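Amphiphysin (Drosophila melanogaster, PDB 1URU) probably binds and senses curved membranes in endocytosis through its BAR domain, a coiled-coil dimer. Local coordinates at residues I143-Q148 with E177-Y182; K133-R138 with T187-E192; R48-A53 with Q127-K132. One frame throughout, in Å; residues are numbered along the deposited sequence.

Overall arrangement
All three contacts belong to one three-helix coiled coil. Interactions 1 and 2 both join helix 92-156 to helix 172-239, with interaction 1 nested inside the chain loop that interaction 2 closes. Their centres are about 14 Å apart, and they touch where Tyr182 OH lies 3.1 Å from Arg138 NH2. Interaction 3 joins helix 92-156 to helix 35-84. Its centre is about 13 Å from that of interaction 2, and Leu189 CD1 lies 3.9 Å from SE of Met131, a selenomethionine. Interactions 1 and 3 do not touch, their centres being about 26 Å apart. The series runs from near the centre of the chain, at interaction 3, outward along the arm to interaction 1.

Interaction 1 of 3, residues I143-Q148 with E177-Y182; sequences IDYDGQ and EARRTY
This is a close helix-to-helix packing contact between Tyr145 and the pair Ala178 and Arg179, far out along the arm of the BAR domain. It joins helix 92-156 to helix 172-239, not far from the loop that connects them. The short axes pass 8.9 Å apart, with the chain directions at 150°, so the two segments run close to antiparallel. The small Ala178 sits where they come nearest: its CA is 5.1 Å from the CA of Tyr145. The two side chains meet through their first carbons, Tyr145 CB and Ala178 CB, at 3.9 Å. Gln148 reaches the same methyl from the next turn, with its NE2 3.9 Å from Ala178 CB.

The Tyr145 ring then lies along the flank of helix 172-239. Its CG is anti to the backbone N (chi1 160°), which carries the ring beyond Ala178 to Arg179. Arg179 CB covers one face of this ring, 3.9 Å from its centroid and shifted toward the rim, in a CH-pi contact. Arg179 CG lies against the phenol end, CZ and OH. Arg179 NH1 comes within 3.4 Å of Tyr145 OH, but the angle is poor and no hydrogen bond forms. The guanidinium is instead engaged through NE in a salt bridge with Glu176, just before it on its own helix.

One turn on from Ala178, Tyr182 brings CD2 to 3.9 Å from CD2 of Tyr145. The two ring planes are 36° apart, so the rings meet obliquely. Tyr182 is buried and also rests on Leu142 of helix 92-156. Apolar and aromatic surface therefore carries the contact, with no hydrogen bond across it. A small residue facing a tyrosine lets two near-antiparallel helices come close here, within the coiled coil of the BAR domain arm.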
loop_
_atom_site.group_PDB
_atom_site.type_symbol
_atom_site.label_atom_id
_atom_site.label_comp_id
_atom_site.label_asym_id
_atom_site.label_seq_id
_atom_site.Cartn_x
_atom_site.Cartn_y
_atom_site.Cartn_z
ATOM N N ILE A 143 -9.194 -40.762 -28.241
ATOM C CA ILE A 143 -9.878 -40.681 -29.558
ATOM C C ILE A 143 -9.081 -41.312 -30.728
ATOM O O ILE A 143 -9.643 -41.540 -31.801
ATOM C CB ILE A 143 -10.279 -39.224 -29.947
ATOM C CG1 ILE A 143 -9.045 -38.466 -30.486
ATOM C CG2 ILE A 143 -11.045 -38.531 -28.785
ATOM C CD1 ILE A 143 -9.193 -36.962 -30.585
ATOM N N ASP A 144 -7.783 -41.550 -30.532
ATOM C CA ASP A 144 -6.953 -42.250 -31.507
ATOM C C ASP A 144 -7.218 -43.754 -31.382
ATOM O O ASP A 144 -7.292 -44.462 -32.387
ATOM C CB ASP A 144 -5.472 -41.918 -31.262
ATOM C CG ASP A 144 -4.522 -42.558 -32.293
ATOM O OD1 ASP A 144 -3.523 -43.182 -31.861
ATOM O OD2 ASP A 144 -4.672 -42.479 -33.541
ATOM N N TYR A 145 -7.384 -44.216 -30.141
ATOM C CA TYR A 145 -7.581 -45.635 -29.822
ATOM C C TYR A 145 -8.971 -46.096 -30.216
ATOM O O TYR A 145 -9.102 -47.156 -30.817
ATOM C CB TYR A 145 -7.313 -45.876 -28.330
ATOM C CG TYR A 145 -7.887 -47.134 -27.680
ATOM C CD1 TYR A 145 -7.919 -48.362 -28.336
ATOM C CD2 TYR A 145 -8.357 -47.089 -26.361
ATOM C CE1 TYR A 145 -8.442 -49.511 -27.701
ATOM C CE2 TYR A 145 -8.871 -48.218 -25.717
ATOM C CZ TYR A 145 -8.912 -49.427 -26.386
ATOM O OH TYR A 145 -9.415 -50.536 -25.725
ATOM N N ASP A 146 -9.996 -45.312 -29.876
ATOM C CA ASP A 146 -11.370 -45.572 -30.325
ATOM C C ASP A 146 -11.441 -45.395 -31.851
ATOM O O ASP A 146 -12.194 -46.092 -32.525
ATOM C CB ASP A 146 -12.403 -44.652 -29.616
ATOM C CG ASP A 146 -12.955 -45.251 -28.293
ATOM O OD1 ASP A 146 -13.117 -46.491 -28.187
ATOM O OD2 ASP A 146 -13.276 -44.550 -27.304
ATOM N N GLY A 147 -10.630 -44.484 -32.390
ATOM C CA GLY A 147 -10.583 -44.239 -33.822
ATOM C C GLY A 147 -9.981 -45.393 -34.607
ATOM O O GLY A 147 -10.111 -45.432 -35.831
ATOM N N GLN A 148 -9.309 -46.314 -33.908
ATOM C CA GLN A 148 -8.729 -47.526 -34.505
ATOM C C GLN A 148 -9.511 -48.794 -34.167
ATOM O O GLN A 148 -9.374 -49.787 -34.876
ATOM C CB GLN A 148 -7.279 -47.694 -34.065
ATOM C CG GLN A 148 -6.362 -46.699 -34.709
ATOM C CD GLN A 148 -4.924 -46.935 -34.346
ATOM O OE1 GLN A 148 -4.362 -47.973 -34.685
ATOM N NE2 GLN A 148 -4.316 -45.974 -33.659
ATOM N N GLU A 177 -0.993 -50.929 -29.560
ATOM C CA GLU A 177 -0.123 -49.844 -29.145
ATOM C C GLU A 177 -0.960 -48.726 -28.555
ATOM O O GLU A 177 -0.649 -48.221 -27.492
ATOM C CB GLU A 177 0.702 -49.290 -30.308
ATOM C CG GLU A 177 1.603 -50.292 -31.013
ATOM C CD GLU A 177 2.654 -50.937 -30.116
ATOM O OE1 GLU A 177 2.835 -50.516 -28.928
ATOM O OE2 GLU A 177 3.313 -51.881 -30.628
ATOM N N ALA A 178 -2.019 -48.329 -29.253
ATOM C CA ALA A 178 -2.839 -47.207 -28.805
ATOM C C ALA A 178 -3.555 -47.527 -27.484
ATOM O O ALA A 178 -3.870 -46.628 -26.708
ATOM C CB ALA A 178 -3.839 -46.811 -29.888
ATOM N N ARG A 179 -3.788 -48.811 -27.237
ATOM C CA ARG A 179 -4.470 -49.259 -26.036
ATOM C C ARG A 179 -3.490 -49.483 -24.885
ATOM O O ARG A 179 -3.812 -49.184 -23.763
ATOM C CB ARG A 179 -5.270 -50.520 -26.331
ATOM C CG ARG A 179 -5.895 -51.192 -25.119
ATOM C CD ARG A 179 -5.428 -52.642 -24.907
ATOM N NE ARG A 179 -5.776 -53.477 -26.067
ATOM C CZ ARG A 179 -7.017 -53.915 -26.347
ATOM N NH1 ARG A 179 -8.052 -53.607 -25.559
ATOM N NH2 ARG A 179 -7.228 -54.654 -27.431
ATOM N N ARG A 180 -2.308 -50.017 -25.152
ATOM C CA ARG A 180 -1.271 -50.082 -24.121
ATOM C C ARG A 180 -0.935 -48.655 -23.679
ATOM O O ARG A 180 -0.871 -48.353 -22.489
ATOM C CB ARG A 180 -0.017 -50.806 -24.641
ATOM C CG ARG A 180 1.181 -50.941 -23.636
ATOM C CD ARG A 180 1.299 -52.332 -22.933
ATOM N NE ARG A 180 1.869 -52.296 -21.564
ATOM C CZ ARG A 180 1.902 -53.345 -20.717
ATOM N NH1 ARG A 180 1.396 -54.525 -21.078
ATOM N NH2 ARG A 180 2.435 -53.220 -19.502
ATOM N N THR A 181 -0.769 -47.775 -24.657
ATOM C CA THR A 181 -0.346 -46.393 -24.443
ATOM C C THR A 181 -1.421 -45.563 -23.718
ATOM O O THR A 181 -1.107 -44.729 -22.871
ATOM C CB THR A 181 0.081 -45.754 -25.825
ATOM O OG1 THR A 181 1.109 -44.782 -25.630
ATOM C CG2 THR A 181 -1.040 -44.962 -26.497
ATOM N N TYR A 182 -2.687 -45.796 -24.047
ATOM C CA TYR A 182 -3.799 -45.122 -23.374
ATOM C C TYR A 182 -3.992 -45.637 -21.938
ATOM O O TYR A 182 -4.200 -44.845 -21.020
ATOM C CB TYR A 182 -5.102 -45.317 -24.155
ATOM C CG TYR A 182 -6.299 -44.900 -23.343
ATOM C CD1 TYR A 182 -6.498 -43.567 -23.021
ATOM C CD2 TYR A 182 -7.205 -45.835 -22.846
ATOM C CE1 TYR A 182 -7.576 -43.178 -22.259
ATOM C CE2 TYR A 182 -8.284 -45.446 -22.082
ATOM C CZ TYR A 182 -8.457 -44.118 -21.794
ATOM O OH TYR A 182 -9.506 -43.688 -21.034
#

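Interaction 2 of 3, residues K133-R138 with T187-E192; sequences KKVEKR and TELHDE
A salt-bridge network on the flank of the BAR domain coiled coil links Lys134 of helix 92-156 to Glu188 and Glu192 of helix 172-239. The two glutamates are one turn apart, and the lysine ammonium is held by both. Lys134 NZ lies 3.0 Å from Glu188 OE1 and 3.1 Å from Glu192 OE1. A weak third bond runs from the same NZ to Glu192 OE2 at 3.3 Å. The two carboxylates are used differently. Glu192 OE1 accepts with its syn lone pair, whereas Glu188 OE1 is met on its anti side, 24° out of the carboxylate plane. The lysine gets there by full extension: chi1 of -163° points the chain away from its own N, and it stays stretched to NZ. It crosses both glutamate side chains at about a right angle. Two negative groups around one ammonium would be expected to favour its charged form.

Beneath the charges the contact is apolar. Leu189 spreads its two methyls along helix 92-156. CD1 lies under the lysine chain, 3.5 Å from Lys134 CD, and CD2 meets Arg138 CB at 3.5 Å. Val135 adds CG2 at 4.4 Å from Leu189 CG. Only the aliphatic base of Arg138 serves this contact; its guanidinium hydrogen-bonds Asn186 and makes a cation-pi contact with Phe39. Helix 35-84 covers the buried side, with Phe39 against Leu189 and Leu43 against Val135.

The short axes are 10.7 Å apart and the chain directions differ by 141°; the extended lysine and the leucine span the gap. A buried leucine with flanking lysine-glutamate bridges is a familiar layering in antiparallel coiled coils, here the three-helix bundle of the BAR domain.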
loop_
_atom_site.group_PDB
_atom_site.type_symbol
_atom_site.label_atom_id
_atom_site.label_comp_id
_atom_site.label_asym_id
_atom_site.label_seq_id
_atom_site.Cartn_x
_atom_site.Cartn_y
_atom_site.Cartn_z
ATOM N N LYS A 133 -1.455 -30.562 -19.513
ATOM C CA LYS A 133 -0.819 -31.125 -20.690
ATOM C C LYS A 133 -0.941 -32.648 -20.708
ATOM O O LYS A 133 -1.225 -33.242 -21.757
ATOM C CB LYS A 133 0.653 -30.716 -20.751
ATOM C CG LYS A 133 1.238 -30.809 -22.155
ATOM C CD LYS A 133 2.658 -30.220 -22.259
ATOM C CE LYS A 133 3.426 -30.833 -23.468
ATOM N NZ LYS A 133 4.548 -29.953 -23.942
ATOM N N LYS A 134 -0.746 -33.280 -19.550
ATOM C CA LYS A 134 -0.895 -34.722 -19.458
ATOM C C LYS A 134 -2.333 -35.168 -19.682
ATOM O O LYS A 134 -2.571 -36.203 -20.284
ATOM C CB LYS A 134 -0.414 -35.230 -18.121
ATOM C CG LYS A 134 -0.165 -36.710 -18.104
ATOM C CD LYS A 134 0.440 -37.103 -16.787
ATOM C CE LYS A 134 0.718 -38.588 -16.699
ATOM N NZ LYS A 134 1.863 -38.822 -15.779
ATOM N N VAL A 135 -3.299 -34.402 -19.202
ATOM C CA VAL A 135 -4.688 -34.772 -19.400
ATOM C C VAL A 135 -5.095 -34.692 -20.866
ATOM O O VAL A 135 -5.812 -35.559 -21.349
ATOM C CB VAL A 135 -5.612 -33.893 -18.598
ATOM C CG1 VAL A 135 -7.046 -34.044 -19.083
ATOM C CG2 VAL A 135 -5.497 -34.235 -17.116
ATOM N N GLU A 136 -4.648 -33.643 -21.558
ATOM C CA GLU A 136 -4.910 -33.454 -22.987
ATOM C C GLU A 136 -4.193 -34.538 -23.804
ATOM O O GLU A 136 -4.625 -34.881 -24.891
ATOM C CB GLU A 136 -4.492 -32.033 -23.435
ATOM C CG GLU A 136 -5.491 -30.956 -23.015
ATOM C CD GLU A 136 -4.939 -29.523 -22.961
ATOM O OE1 GLU A 136 -3.826 -29.289 -22.457
ATOM O OE2 GLU A 136 -5.664 -28.596 -23.390
ATOM N N LYS A 137 -3.104 -35.083 -23.271
ATOM C CA LYS A 137 -2.479 -36.255 -23.881
ATOM C C LYS A 137 -3.322 -37.517 -23.683
ATOM O O LYS A 137 -3.385 -38.340 -24.561
ATOM C CB LYS A 137 -1.074 -36.488 -23.335
ATOM C CG LYS A 137 -0.231 -37.373 -24.224
ATOM C CD LYS A 137 1.171 -37.614 -23.629
ATOM C CE LYS A 137 1.664 -39.061 -23.863
ATOM N NZ LYS A 137 2.557 -39.543 -22.758
ATOM N N ARG A 138 -3.965 -37.681 -22.536
ATOM C CA ARG A 138 -4.828 -38.842 -22.324
ATOM C C ARG A 138 -6.020 -38.747 -23.255
ATOM O O ARG A 138 -6.298 -39.697 -23.973
ATOM C CB ARG A 138 -5.280 -38.952 -20.863
ATOM C CG ARG A 138 -6.308 -40.044 -20.570
ATOM C CD ARG A 138 -7.760 -39.599 -20.694
ATOM N NE ARG A 138 -8.639 -40.449 -19.907
ATOM C CZ ARG A 138 -9.961 -40.551 -20.065
ATOM N NH1 ARG A 138 -10.603 -39.846 -20.993
ATOM N NH2 ARG A 138 -10.661 -41.363 -19.269
ATOM N N THR A 187 -4.618 -44.710 -16.340
ATOM C CA THR A 187 -4.419 -45.287 -15.009
ATOM C C THR A 187 -3.637 -44.329 -14.113
ATOM O O THR A 187 -3.978 -44.142 -12.935
ATOM C CB THR A 187 -3.714 -46.659 -15.117
ATOM O OG1 THR A 187 -4.684 -47.659 -15.450
ATOM C CG2 THR A 187 -3.162 -47.127 -13.776
ATOM N N GLU A 188 -2.598 -43.727 -14.691
ATOM C CA GLU A 188 -1.765 -42.764 -13.991
ATOM C C GLU A 188 -2.579 -41.538 -13.581
ATOM O O GLU A 188 -2.401 -41.012 -12.491
ATOM C CB GLU A 188 -0.588 -42.332 -14.858
ATOM C CG GLU A 188 0.627 -43.232 -14.734
ATOM C CD GLU A 188 1.697 -42.921 -15.771
ATOM O OE1 GLU A 188 1.751 -41.758 -16.248
ATOM O OE2 GLU A 188 2.493 -43.836 -16.106
ATOM N N LEU A 189 -3.476 -41.093 -14.450
ATOM C CA LEU A 189 -4.290 -39.932 -14.154
ATOM C C LEU A 189 -5.385 -40.225 -13.105
ATOM O O LEU A 189 -5.795 -39.335 -12.332
ATOM C CB LEU A 189 -4.894 -39.364 -15.446
ATOM C CG LEU A 189 -4.111 -38.262 -16.218
ATOM C CD1 LEU A 189 -2.793 -37.811 -15.555
ATOM C CD2 LEU A 189 -3.857 -38.672 -17.632
ATOM N N HIS A 190 -5.854 -41.469 -13.070
ATOM C CA HIS A 190 -6.868 -41.859 -12.100
ATOM C C HIS A 190 -6.335 -41.819 -10.669
ATOM O O HIS A 190 -7.103 -41.625 -9.747
ATOM C CB HIS A 190 -7.441 -43.230 -12.452
ATOM C CG HIS A 190 -8.704 -43.151 -13.230
ATOM N ND1 HIS A 190 -9.878 -42.691 -12.679
ATOM C CD2 HIS A 190 -8.972 -43.422 -14.527
ATOM C CE1 HIS A 190 -10.819 -42.700 -13.604
ATOM N NE2 HIS A 190 -10.294 -43.127 -14.738
ATOM N N ASP A 191 -5.029 -41.999 -10.511
ATOM C CA ASP A 191 -4.339 -41.819 -9.232
ATOM C C ASP A 191 -3.769 -40.413 -9.068
ATOM O O ASP A 191 -3.853 -39.820 -7.988
ATOM C CB ASP A 191 -3.157 -42.788 -9.113
ATOM C CG ASP A 191 -3.576 -44.267 -9.031
ATOM O OD1 ASP A 191 -4.762 -44.596 -8.759
ATOM O OD2 ASP A 191 -2.741 -45.167 -9.235
ATOM N N GLU A 192 -3.176 -39.870 -10.124
ATOM C CA GLU A 192 -2.420 -38.638 -9.978
ATOM C C GLU A 192 -3.329 -37.434 -9.704
ATOM O O GLU A 192 -2.987 -36.571 -8.909
ATOM C CB GLU A 192 -1.507 -38.384 -11.192
ATOM C CG GLU A 192 -0.165 -39.094 -11.100
ATOM C CD GLU A 192 0.632 -39.021 -12.392
ATOM O OE1 GLU A 192 0.640 -37.954 -13.056
ATOM O OE2 GLU A 192 1.254 -40.033 -12.763
#

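Interaction 3 of 3, residues R48-A53 with Q127-K132; sequences RQQASA and QFPEMK
Segments 48-53 and 127-132 run nearly antiparallel, their chain directions at 150° and their short axes 10.4 Å apart. They belong to helices 35-84 and 92-156 of the BAR domain's three-helix coiled coil, close to the centre of the chain. The backbones come nearest at Gln50 and Phe128, with CA atoms 6.1 Å apart. Helix 92-156 is kinked here: the N atoms of Phe128 and Pro129 make no bond to the preceding turn, and a proline N has no hydrogen to give.

Phe128 is the centre of the contact. Its CG stands beside the backbone N (chi1 -65°), and the buried ring projects onto helix 35-84. There it is met from several directions. Gln50 CA lies over one face, 4.2 Å from the ring centroid, in a CH-pi contact. Gln49 comes to the rim, with CD in the ring plane and 3.5 Å from Phe128 CE2. Its amide is turned 72° from the ring. Ala53 CB approaches obliquely, 3.9 Å from CE1 of Phe128.

The amide of Gln49 is held elsewhere. Its NE2 hydrogen-bonds the backbone O of Leu196 on helix 172-239 and the hydroxyl of Tyr124, whose ring also meets Phe128 edge-to-face. All three helices therefore meet at Gln49. The dimer partner is near as well: Ser52 OG is hydrogen-bonded to Glu83 of the second subunit and packs on Ile84 of that subunit.

Gln50 takes a different path from Gln49. Its extended chain slides past Phe128 in the opposite direction, toward helix 92-156. The amide ends over the start of the Phe128 side chain, with Gln50 NE2 3.5 Å from Phe128 CB. On the other arm of that amide, Gln50 OE1 lies 3.8 Å from CD of Lys132, whose extended chain crosses the Gln50 side chain at about a right angle.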
loop_
_atom_site.group_PDB
_atom_site.type_symbol
_atom_site.label_atom_id
_atom_site.label_comp_id
_atom_site.label_asym_id
_atom_site.label_seq_id
_atom_site.Cartn_x
_atom_site.Cartn_y
_atom_site.Cartn_z
ATOM N N ARG A 48 -11.068 -26.590 -11.363
ATOM C CA ARG A 48 -11.438 -25.690 -10.265
ATOM C C ARG A 48 -10.277 -25.418 -9.319
ATOM O O ARG A 48 -10.158 -24.315 -8.776
ATOM C CB ARG A 48 -12.614 -26.254 -9.449
ATOM C CG ARG A 48 -14.013 -25.869 -9.974
ATOM C CD ARG A 48 -15.224 -26.588 -9.300
ATOM N NE ARG A 48 -14.812 -27.739 -8.485
ATOM C CZ ARG A 48 -14.514 -27.703 -7.188
ATOM N NH1 ARG A 48 -14.594 -26.569 -6.494
ATOM N NH2 ARG A 48 -14.118 -28.812 -6.578
ATOM N N GLN A 49 -9.441 -26.431 -9.104
ATOM C CA GLN A 49 -8.262 -26.294 -8.244
ATOM C C GLN A 49 -7.278 -25.334 -8.924
ATOM O O GLN A 49 -6.729 -24.458 -8.270
ATOM C CB GLN A 49 -7.612 -27.659 -7.978
ATOM C CG GLN A 49 -6.452 -27.644 -7.000
ATOM C CD GLN A 49 -5.794 -29.016 -6.802
ATOM O OE1 GLN A 49 -6.076 -29.962 -7.526
ATOM N NE2 GLN A 49 -4.927 -29.117 -5.811
ATOM N N GLN A 50 -7.104 -25.494 -10.240
ATOM C CA GLN A 50 -6.222 -24.652 -11.045
ATOM C C GLN A 50 -6.731 -23.213 -11.176
ATOM O O GLN A 50 -5.953 -22.291 -11.180
ATOM C CB GLN A 50 -6.044 -25.258 -12.437
ATOM C CG GLN A 50 -5.294 -24.382 -13.433
ATOM C CD GLN A 50 -5.057 -25.093 -14.740
ATOM O OE1 GLN A 50 -5.989 -25.663 -15.328
ATOM N NE2 GLN A 50 -3.821 -25.072 -15.203
ATOM N N ALA A 51 -8.033 -23.026 -11.294
ATOM C CA ALA A 51 -8.612 -21.684 -11.395
ATOM C C ALA A 51 -8.447 -20.934 -10.079
ATOM O O ALA A 51 -8.273 -19.722 -10.082
ATOM C CB ALA A 51 -10.115 -21.760 -11.782
ATOM N N SER A 52 -8.508 -21.674 -8.968
ATOM C CA SER A 52 -8.404 -21.100 -7.615
ATOM C C SER A 52 -6.954 -20.734 -7.257
ATOM O O SER A 52 -6.725 -19.742 -6.590
ATOM C CB SER A 52 -8.967 -22.059 -6.546
ATOM O OG SER A 52 -10.365 -22.275 -6.689
ATOM N N ALA A 53 -5.987 -21.526 -7.716
ATOM C CA ALA A 53 -4.576 -21.232 -7.466
ATOM C C ALA A 53 -4.055 -20.081 -8.344
ATOM O O ALA A 53 -3.224 -19.295 -7.896
ATOM C CB ALA A 53 -3.723 -22.477 -7.653
ATOM N N GLN A 127 2.536 -26.492 -11.142
ATOM C CA GLN A 127 2.358 -27.905 -11.427
ATOM C C GLN A 127 1.074 -28.183 -12.188
ATOM O O GLN A 127 0.962 -29.236 -12.806
ATOM C CB GLN A 127 2.469 -28.755 -10.162
ATOM C CG GLN A 127 1.334 -28.619 -9.191
ATOM C CD GLN A 127 1.730 -28.983 -7.771
ATOM O OE1 GLN A 127 2.750 -29.612 -7.542
ATOM N NE2 GLN A 127 0.914 -28.578 -6.815
ATOM N N PHE A 128 0.157 -27.222 -12.223
ATOM C CA PHE A 128 -1.113 -27.389 -12.945
ATOM C C PHE A 128 -1.049 -27.407 -14.489
ATOM O O PHE A 128 -1.687 -28.267 -15.102
ATOM C CB PHE A 128 -2.154 -26.366 -12.465
ATOM C CG PHE A 128 -2.556 -26.561 -11.043
ATOM C CD1 PHE A 128 -1.972 -25.817 -10.037
ATOM C CD2 PHE A 128 -3.478 -27.522 -10.705
ATOM C CE1 PHE A 128 -2.317 -26.004 -8.720
ATOM C CE2 PHE A 128 -3.841 -27.713 -9.381
ATOM C CZ PHE A 128 -3.245 -26.951 -8.384
ATOM N N PRO A 129 -0.357 -26.467 -15.131
ATOM C CA PRO A 129 -0.196 -26.524 -16.597
ATOM C C PRO A 129 0.421 -27.815 -17.156
ATOM O O PRO A 129 0.024 -28.220 -18.235
ATOM C CB PRO A 129 0.670 -25.291 -16.916
ATOM C CG PRO A 129 1.217 -24.851 -15.651
ATOM C CD PRO A 129 0.227 -25.237 -14.580
ATOM N N GLU A 130 1.340 -28.450 -16.435
ATOM C CA GLU A 130 1.985 -29.703 -16.898
ATOM C C GLU A 130 1.068 -30.947 -16.710
ATOM O O GLU A 130 1.186 -31.955 -17.400
ATOM C CB GLU A 130 3.331 -29.869 -16.159
ATOM C CG GLU A 130 4.251 -31.005 -16.614
ATOM C CD GLU A 130 5.553 -31.057 -15.787
ATOM O OE1 GLU A 130 5.490 -31.214 -14.530
ATOM O OE2 GLU A 130 6.654 -30.918 -16.387
HETATM N N MSE A 131 0.158 -30.834 -15.748
HETATM C CA MSE A 131 -0.896 -31.798 -15.489
HETATM C C MSE A 131 -1.950 -31.665 -16.546
HETATM O O MSE A 131 -2.427 -32.651 -17.052
HETATM C CB MSE A 131 -1.515 -31.530 -14.118
HETATM C CG MSE A 131 -2.487 -32.606 -13.610
HETATM SE SE MSE A 131 -1.791 -34.566 -13.576
HETATM C CE MSE A 131 -0.726 -34.495 -12.067
ATOM N N LYS A 132 -2.313 -30.438 -16.898
ATOM C CA LYS A 132 -3.293 -30.186 -17.969
ATOM C C LYS A 132 -2.740 -30.754 -19.277
ATOM O O LYS A 132 -3.444 -31.386 -20.039
ATOM C CB LYS A 132 -3.587 -28.673 -18.080
ATOM C CG LYS A 132 -4.646 -28.258 -19.094
ATOM C CD LYS A 132 -5.099 -26.804 -18.881
ATOM C CE LYS A 132 -6.389 -26.456 -19.671
ATOM N NZ LYS A 132 -6.731 -24.997 -19.639
#